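PDB 4CD8: endo-beta-1,4-mannanase from Alicyclobacillus acidocaldarius, which hydrolyses internal beta-1,4-mannosidic linkages in mannans as a family GH113 glycoside hydrolase. Local coordinates for residues N45-E56 / L88-R99. Residues are numbered along the deposited sequence; the frame is centred on the assembly and turned at random.
With BMA (beta-D-mannopyranose), chain C.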
ATOM      1  N   ASN A  45       8.937   3.670 -11.518  1.00 16.41           N
ATOM      2  CA  ASN A  45       9.988   2.713 -11.293  1.00 15.54           C
ATOM      3  C   ASN A  45       9.611   1.557 -10.357  1.00 15.72           C
ATOM      4  O   ASN A  45      10.355   0.578 -10.257  1.00 16.10           O
ATOM      5  CB  ASN A  45      11.260   3.442 -10.869  1.00 17.81           C
ATOM      6  CG  ASN A  45      11.107   4.237  -9.589  1.00 16.96           C
ATOM      7  OD1 ASN A  45      10.042   4.347  -8.997  1.00 18.66           O
ATOM      8  ND2 ASN A  45      12.204   4.802  -9.150  1.00 23.03           N
ATOM      9  N   TRP A  46       8.439   1.649  -9.712  1.00 15.99           N
ATOM     10  CA  TRP A  46       7.970   0.650  -8.759  1.00 14.67           C
ATOM     11  C   TRP A  46       6.494   0.295  -9.036  1.00 13.82           C
ATOM     12  O   TRP A  46       5.688   1.144  -9.397  1.00 15.63           O
ATOM     13  CB  TRP A  46       8.035   1.193  -7.329  1.00 14.60           C
ATOM     14  CG  TRP A  46       9.371   1.114  -6.667  1.00 13.26           C
ATOM     15  CD1 TRP A  46      10.360   2.025  -6.743  1.00 15.12           C
ATOM     16  CD2 TRP A  46       9.851   0.061  -5.818  1.00 13.50           C
ATOM     17  NE1 TRP A  46      11.445   1.600  -6.013  1.00 16.50           N
ATOM     18  CE2 TRP A  46      11.163   0.400  -5.432  1.00 13.35           C
ATOM     19  CE3 TRP A  46       9.302  -1.141  -5.357  1.00 13.95           C
ATOM     20  CZ2 TRP A  46      11.919  -0.412  -4.592  1.00 16.43           C
ATOM     21  CZ3 TRP A  46      10.046  -1.955  -4.531  1.00 16.29           C
ATOM     22  CH2 TRP A  46      11.361  -1.583  -4.156  1.00 17.54           C
ATOM     23  N   VAL A  47       6.161  -0.948  -8.735  1.00 13.67           N
ATOM     24  CA  VAL A  47       4.762  -1.395  -8.607  1.00 11.32           C
ATOM     25  C   VAL A  47       4.624  -2.131  -7.295  1.00 13.99           C
ATOM     26  O   VAL A  47       5.552  -2.852  -6.893  1.00 14.78           O
ATOM     27  CB  VAL A  47       4.359  -2.266  -9.799  1.00 14.72           C
ATOM     28  CG1 VAL A  47       5.123  -3.576  -9.863  1.00 14.72           C
ATOM     29  CG2 VAL A  47       2.862  -2.521  -9.798  1.00 15.52           C
ATOM     30  N   THR A  48       3.476  -1.974  -6.630  1.00 14.36           N
ATOM     31  CA  THR A  48       3.166  -2.759  -5.475  1.00 14.20           C
ATOM     32  C   THR A  48       2.079  -3.750  -5.847  1.00 11.88           C
ATOM     33  O   THR A  48       0.991  -3.340  -6.379  1.00 13.98           O
ATOM     34  CB  THR A  48       2.735  -1.908  -4.269  1.00 12.50           C
ATOM     35  OG1 THR A  48       3.844  -1.134  -3.818  1.00 13.63           O
ATOM     36  CG2 THR A  48       2.269  -2.733  -3.129  1.00 14.68           C
ATOM     37  N   LEU A  49       2.330  -5.018  -5.602  1.00 12.11           N
ATOM     38  CA  LEU A  49       1.305  -6.046  -5.806  1.00 11.71           C
ATOM     39  C   LEU A  49       0.617  -6.199  -4.466  1.00 13.41           C
ATOM     40  O   LEU A  49       1.178  -6.742  -3.520  1.00 13.38           O
ATOM     41  CB  LEU A  49       1.942  -7.373  -6.240  1.00 11.17           C
ATOM     42  CG  LEU A  49       2.741  -7.281  -7.552  1.00 14.14           C
ATOM     43  CD1 LEU A  49       3.409  -8.594  -7.865  1.00 15.55           C
ATOM     44  CD2 LEU A  49       1.830  -6.819  -8.676  1.00 15.41           C
ATOM     45  N   ALA A  50      -0.653  -5.756  -4.407  1.00 16.03           N
ATOM     46  CA  ALA A  50      -1.382  -5.700  -3.158  1.00 14.60           C
ATOM     47  C   ALA A  50      -2.570  -6.634  -3.215  1.00 15.48           C
ATOM     48  O   ALA A  50      -3.310  -6.627  -4.202  1.00 16.24           O
ATOM     49  CB  ALA A  50      -1.836  -4.286  -2.847  1.00 15.71           C
ATOM     50  N   PHE A  51      -2.774  -7.363  -2.121  1.00 14.35           N
ATOM     51  CA  PHE A  51      -3.932  -8.240  -2.013  1.00 13.11           C
ATOM     52  C   PHE A  51      -4.334  -8.441  -0.579  1.00 16.44           C
ATOM     53  O   PHE A  51      -3.565  -8.197   0.312  1.00 15.77           O
ATOM     54  CB  PHE A  51      -3.669  -9.600  -2.676  1.00 14.85           C
ATOM     55  CG  PHE A  51      -2.590 -10.407  -2.005  1.00 17.29           C
ATOM     56  CD1 PHE A  51      -1.239 -10.133  -2.245  1.00 14.02           C
ATOM     57  CD2 PHE A  51      -2.909 -11.399  -1.114  1.00 15.20           C
ATOM     58  CE1 PHE A  51      -0.251 -10.896  -1.597  1.00 16.44           C
ATOM     59  CE2 PHE A  51      -1.935 -12.166  -0.490  1.00 18.09           C
ATOM     60  CZ  PHE A  51      -0.597 -11.873  -0.699  1.00 18.51           C
ATOM     61  N   ALA A  52      -5.575  -8.869  -0.360  1.00 16.87           N
ATOM     62  CA  ALA A  52      -6.113  -9.034   0.988  1.00 16.98           C
ATOM     63  C   ALA A  52      -6.620 -10.412   1.275  1.00 18.77           C
ATOM     64  O   ALA A  52      -7.488 -10.926   0.554  1.00 19.82           O
ATOM     65  CB  ALA A  52      -7.225  -8.026   1.247  1.00 17.90           C
ATOM     66  N   GLY A  53      -6.092 -10.995   2.338  1.00 15.48           N
ATOM     67  CA  GLY A  53      -6.731 -12.105   3.016  1.00 17.86           C
ATOM     68  C   GLY A  53      -7.974 -11.624   3.734  1.00 17.19           C
ATOM     69  O   GLY A  53      -8.185 -10.419   3.876  1.00 19.87           O
ATOM     70  N   LEU A  54      -8.828 -12.563   4.142  1.00 19.74           N
ATOM     71  CA  LEU A  54     -10.106 -12.201   4.737  1.00 18.89           C
ATOM     72  C   LEU A  54     -10.271 -12.775   6.134  1.00 16.61           C
ATOM     73  O   LEU A  54     -10.080 -13.969   6.371  1.00 19.35           O
ATOM     74  CB  LEU A  54     -11.287 -12.664   3.863  1.00 22.54           C
ATOM     75  CG  LEU A  54     -11.443 -11.983   2.502  1.00 26.80           C
ATOM     76  CD1 LEU A  54     -12.561 -12.657   1.699  1.00 23.79           C
ATOM     77  CD2 LEU A  54     -11.739 -10.493   2.695  1.00 22.43           C
ATOM     78  N   MET A  55     -10.662 -11.891   7.034  1.00 17.31           N
ATOM     79  CA  MET A  55     -11.067 -12.258   8.351  1.00 20.17           C
ATOM     80  C   MET A  55     -12.552 -12.402   8.358  1.00 21.60           C
ATOM     81  O   MET A  55     -13.276 -11.564   7.822  1.00 21.49           O
ATOM     82  CB  MET A  55     -10.646 -11.225   9.374  1.00 17.92           C
ATOM     83  CG  MET A  55      -9.156 -11.324   9.660  1.00 18.73           C
ATOM     84  SD  MET A  55      -8.499  -9.912  10.553  1.00 17.17           S
ATOM     85  CE  MET A  55      -9.293 -10.160  12.159  1.00 18.31           C
ATOM     86  N   GLU A  56     -12.964 -13.472   8.999  1.00 25.45           N
ATOM     87  CA  GLU A  56     -14.338 -13.814   9.159  1.00 28.88           C
ATOM     88  C   GLU A  56     -15.058 -12.695   9.962  1.00 24.81           C
ATOM     89  O   GLU A  56     -16.140 -12.257   9.590  1.00 48.26           O
ATOM     90  CB  GLU A  56     -14.368 -15.186   9.844  1.00 29.73           C
ATOM     91  CG  GLU A  56     -15.729 -15.821   9.915  1.00 32.87           C
ATOM     92  CD  GLU A  56     -16.125 -16.648   8.705  1.00 36.14           C
ATOM     93  OE1 GLU A  56     -15.359 -16.796   7.719  1.00 30.55           O
ATOM     94  OE2 GLU A  56     -17.255 -17.191   8.798  1.00 40.83           O
ATOM     95  N   LEU A  88      10.274  -2.816 -13.869  1.00 14.99           N
ATOM     96  CA  LEU A  88       9.805  -2.315 -12.579  1.00 13.89           C
ATOM     97  C   LEU A  88      10.474  -3.032 -11.384  1.00 16.16           C
ATOM     98  O   LEU A  88      10.799  -4.203 -11.481  1.00 17.95           O
ATOM     99  CB  LEU A  88       8.279  -2.499 -12.477  1.00 15.80           C
ATOM    100  CG  LEU A  88       7.485  -1.671 -13.498  1.00 17.36           C
ATOM    101  CD1 LEU A  88       6.045  -2.190 -13.575  1.00 19.12           C
ATOM    102  CD2 LEU A  88       7.534  -0.182 -13.134  1.00 17.43           C
ATOM    103  N   LYS A  89      10.687  -2.298 -10.280  1.00 14.71           N
ATOM    104  CA  LYS A  89      10.913  -2.885  -8.970  1.00 13.87           C
ATOM    105  C   LYS A  89       9.534  -3.207  -8.368  1.00 15.89           C
ATOM    106  O   LYS A  89       8.555  -2.527  -8.671  1.00 14.06           O
ATOM    107  CB  LYS A  89      11.724  -1.955  -8.084  1.00 14.95           C
ATOM    108  CG  LYS A  89      13.139  -1.765  -8.576  1.00 18.77           C
ATOM    109  CD  LYS A  89      13.888  -0.858  -7.617  1.00 22.05           C
ATOM    110  CE  LYS A  89      15.387  -0.795  -7.939  1.00 25.33           C
ATOM    111  NZ  LYS A  89      15.613  -0.049  -9.193  1.00 31.17           N
ATOM    112  N   VAL A  90       9.473  -4.221  -7.513  1.00 14.08           N
ATOM    113  CA  VAL A  90       8.205  -4.781  -7.045  1.00 13.14           C
ATOM    114  C   VAL A  90       8.186  -4.839  -5.529  1.00 13.79           C
ATOM    115  O   VAL A  90       9.074  -5.446  -4.898  1.00 14.74           O
ATOM    116  CB  VAL A  90       7.934  -6.192  -7.584  1.00 12.50           C
ATOM    117  CG1 VAL A  90       6.615  -6.738  -7.047  1.00 13.36           C
ATOM    118  CG2 VAL A  90       7.900  -6.230  -9.111  1.00 13.62           C
ATOM    119  N   CYS A  91       7.146  -4.254  -4.931  1.00 14.86           N
ATOM    120  CA  CYS A  91       6.846  -4.439  -3.516  1.00 13.67           C
ATOM    121  C   CYS A  91       5.689  -5.403  -3.373  1.00 13.60           C
ATOM    122  O   CYS A  91       4.672  -5.238  -4.058  1.00 14.38           O
ATOM    123  CB  CYS A  91       6.495  -3.140  -2.838  1.00 12.66           C
ATOM    124  SG  CYS A  91       6.049  -3.297  -1.100  1.00 15.03           S
ATOM    125  N   LEU A  92       5.821  -6.407  -2.509  1.00 13.59           N
ATOM    126  CA  LEU A  92       4.695  -7.319  -2.226  1.00 13.32           C
ATOM    127  C   LEU A  92       4.008  -6.870  -0.962  1.00 12.19           C
ATOM    128  O   LEU A  92       4.655  -6.718   0.079  1.00 13.12           O
ATOM    129  CB  LEU A  92       5.154  -8.765  -2.118  1.00 13.97           C
ATOM    130  CG  LEU A  92       4.042  -9.820  -2.075  1.00 15.98           C
ATOM    131  CD1 LEU A  92       3.124  -9.788  -3.327  1.00 16.51           C
ATOM    132  CD2 LEU A  92       4.649 -11.194  -1.834  1.00 15.84           C
ATOM    133  N   LYS A  93       2.651  -6.717  -1.044  1.00 12.62           N
ATOM    134  CA  LYS A  93       1.867  -6.181   0.050  1.00 13.38           C
ATOM    135  C   LYS A  93       0.652  -7.027   0.337  1.00 13.82           C
ATOM    136  O   LYS A  93      -0.460  -6.754  -0.175  1.00 14.69           O
ATOM    137  CB  LYS A  93       1.448  -4.738  -0.205  1.00 13.73           C
ATOM    138  CG  LYS A  93       0.685  -4.081   0.929  1.00 15.29           C
ATOM    139  CD  LYS A  93       0.402  -2.636   0.586  1.00 15.01           C
ATOM    140  CE  LYS A  93      -0.809  -2.050   1.286  1.00 19.76           C
ATOM    141  NZ  LYS A  93      -0.836  -0.599   1.045  1.00 17.36           N
ATOM    142  N   PRO A  94       0.836  -8.069   1.133  1.00 13.55           N
ATOM    143  CA  PRO A  94      -0.315  -8.793   1.690  1.00 13.01           C
ATOM    144  C   PRO A  94      -0.954  -7.993   2.814  1.00 14.58           C
ATOM    145  O   PRO A  94      -0.251  -7.437   3.630  1.00 17.70           O
ATOM    146  CB  PRO A  94       0.309 -10.084   2.239  1.00 13.12           C
ATOM    147  CG  PRO A  94       1.762  -9.992   2.019  1.00 17.06           C
ATOM    148  CD  PRO A  94       2.099  -8.566   1.686  1.00 14.13           C
ATOM    149  N   THR A  95      -2.279  -7.919   2.882  1.00 14.42           N
ATOM    150  CA  THR A  95      -2.900  -7.372   4.041  1.00 14.56           C
ATOM    151  C   THR A  95      -4.184  -8.159   4.353  1.00 15.58           C
ATOM    152  O   THR A  95      -4.368  -9.241   3.813  1.00 14.94           O
ATOM    153  CB  THR A  95      -3.153  -5.864   3.878  1.00 14.20           C
ATOM    154  OG1 THR A  95      -3.578  -5.325   5.125  1.00 14.33           O
ATOM    155  CG2 THR A  95      -4.222  -5.596   2.829  1.00 18.13           C
ATOM    156  N   VAL A  96      -5.002  -7.645   5.264  1.00 14.57           N
ATOM    157  CA  VAL A  96      -6.281  -8.319   5.616  1.00 15.98           C
ATOM    158  C   VAL A  96      -7.401  -7.320   5.533  1.00 16.67           C
ATOM    159  O   VAL A  96      -7.237  -6.144   5.854  1.00 16.24           O
ATOM    160  CB  VAL A  96      -6.262  -8.923   7.037  1.00 18.60           C
ATOM    161  CG1 VAL A  96      -5.231 -10.027   7.144  1.00 21.41           C
ATOM    162  CG2 VAL A  96      -5.990  -7.899   8.126  1.00 18.62           C
ATOM    163  N   ASN A  97      -8.555  -7.843   5.095  1.00 15.89           N
ATOM    164  CA  ASN A  97      -9.831  -7.155   5.216  1.00 17.58           C
ATOM    165  C   ASN A  97     -10.772  -8.014   6.031  1.00 17.50           C
ATOM    166  O   ASN A  97     -10.550  -9.196   6.192  1.00 18.40           O
ATOM    167  CB  ASN A  97     -10.440  -6.915   3.834  1.00 18.58           C
ATOM    168  CG  ASN A  97      -9.739  -5.789   3.086  1.00 21.48           C
ATOM    169  OD1 ASN A  97      -9.010  -5.002   3.705  1.00 20.46           O
ATOM    170  ND2 ASN A  97      -9.949  -5.708   1.771  1.00 19.73           N
ATOM    171  N   CYS A  98     -11.856  -7.413   6.500  1.00 18.83           N
ATOM    172  CA  CYS A  98     -12.872  -8.175   7.190  1.00 19.23           C
ATOM    173  C   CYS A  98     -14.063  -8.349   6.270  1.00 22.00           C
ATOM    174  O   CYS A  98     -14.431  -7.392   5.612  1.00 21.74           O
ATOM    175  CB  CYS A  98     -13.315  -7.433   8.444  1.00 17.78           C
ATOM    176  SG  CYS A  98     -12.062  -7.313   9.725  1.00 22.42           S
ATOM    177  N   ARG A  99     -14.643  -9.553   6.254  1.00 22.01           N
ATOM    178  CA  ARG A  99     -15.842  -9.868   5.452  1.00 25.73           C
ATOM    179  C   ARG A  99     -17.038  -8.927   5.717  1.00 23.09           C
ATOM    180  O   ARG A  99     -17.786  -8.577   4.785  1.00 31.49           O
ATOM    181  CB  ARG A  99     -16.271 -11.324   5.695  1.00 28.06           C
ATOM    182  CG  ARG A  99     -15.388 -12.356   5.027  1.00 28.07           C
ATOM    183  CD  ARG A  99     -15.795 -13.793   5.303  1.00 30.77           C
ATOM    184  NE  ARG A  99     -14.700 -14.704   4.956  1.00 28.65           N
ATOM    185  CZ  ARG A  99     -14.481 -15.261   3.760  1.00 27.45           C
ATOM    186  NH1 ARG A  99     -15.324 -15.076   2.750  1.00 30.82           N
ATOM    187  NH2 ARG A  99     -13.422 -16.066   3.585  1.00 29.90           N
TER
HETATM  188  C1  BMA C 401     -10.113   0.203  -1.710  1.00 24.21           C
HETATM  189  C2  BMA C 401     -10.492   0.043  -3.175  1.00 26.00           C
HETATM  190  C3  BMA C 401     -11.766  -0.793  -3.253  1.00 28.73           C
HETATM  191  C4  BMA C 401     -11.579  -2.063  -2.431  1.00 27.38           C
HETATM  192  C5  BMA C 401     -11.206  -1.730  -0.986  1.00 27.10           C
HETATM  193  C6  BMA C 401     -11.150  -2.942  -0.058  1.00 28.02           C
HETATM  194  O1  BMA C 401      -8.913   0.949  -1.612  1.00 24.74           O
HETATM  195  O2  BMA C 401      -9.556  -0.635  -3.967  1.00 24.65           O
HETATM  196  O3  BMA C 401     -12.093  -1.107  -4.617  1.00 31.40           O
HETATM  197  O4  BMA C 401     -12.850  -2.686  -2.439  1.00 29.61           O
HETATM  198  O5  BMA C 401      -9.942  -1.060  -1.061  1.00 25.06           O
HETATM  199  O6  BMA C 401     -10.382  -2.644   1.119  1.00 27.55           O
HETATM  200  O   HOH W   1     -12.508 -15.809   6.219  1.00 38.37           O
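With CG anti to the carbonyl carbon, beside the backbone N (chi1 -82°), Trp-46 lays its indole across Lys-89, whose CB sits 3.5 Å from the centroid of the six-membered ring in a CH-pi contact over the face and whose CD meets Trp-46 CZ2 at 3.6 Å. An alanine in place of Trp-46 would probably leave the aliphatic part of Lys-89 without its flat support. Phe-51, on the other side of the sheet, takes the position between backbone N and carbonyl carbon (chi1 65°), which brings Pro-94 CA over one face of its ring, 4.1 Å from the centroid, while Leu-92 CD1 lies at the edge. Eleven backbone hydrogen bonds join the two parallel strands, neighbours in the TIM barrel linked by a beta-alpha-beta crossover through helix 73-85. Val-47, Leu-49, Phe-51 and Met-55 face the surrounding helices; Thr-48, Ala-50 and Lys-93 face the barrel interior, where Lys-93 NZ is salt-bridged to Glu-231. Near the C-terminal ends, Ala-52 CB packs 3.6 Å from Asn-97 ND2, which makes a weak hydrogen bond to O6 of the bound mannose; the amide's OD1 is hydrogen-bonded to Arg-104. Beyond it, Leu-54 CD1 covers one face of the Arg-99 guanidinium, and Glu-56 OE1 forms a salt bridge to Arg-99 NE (3.5 Å) from well out of the guanidinium plane, with no N-H aimed at it. A water accepts from Arg-99 NE at 2.8 Å and donates to Leu-54 O and, weakly, to Glu-56 OE1.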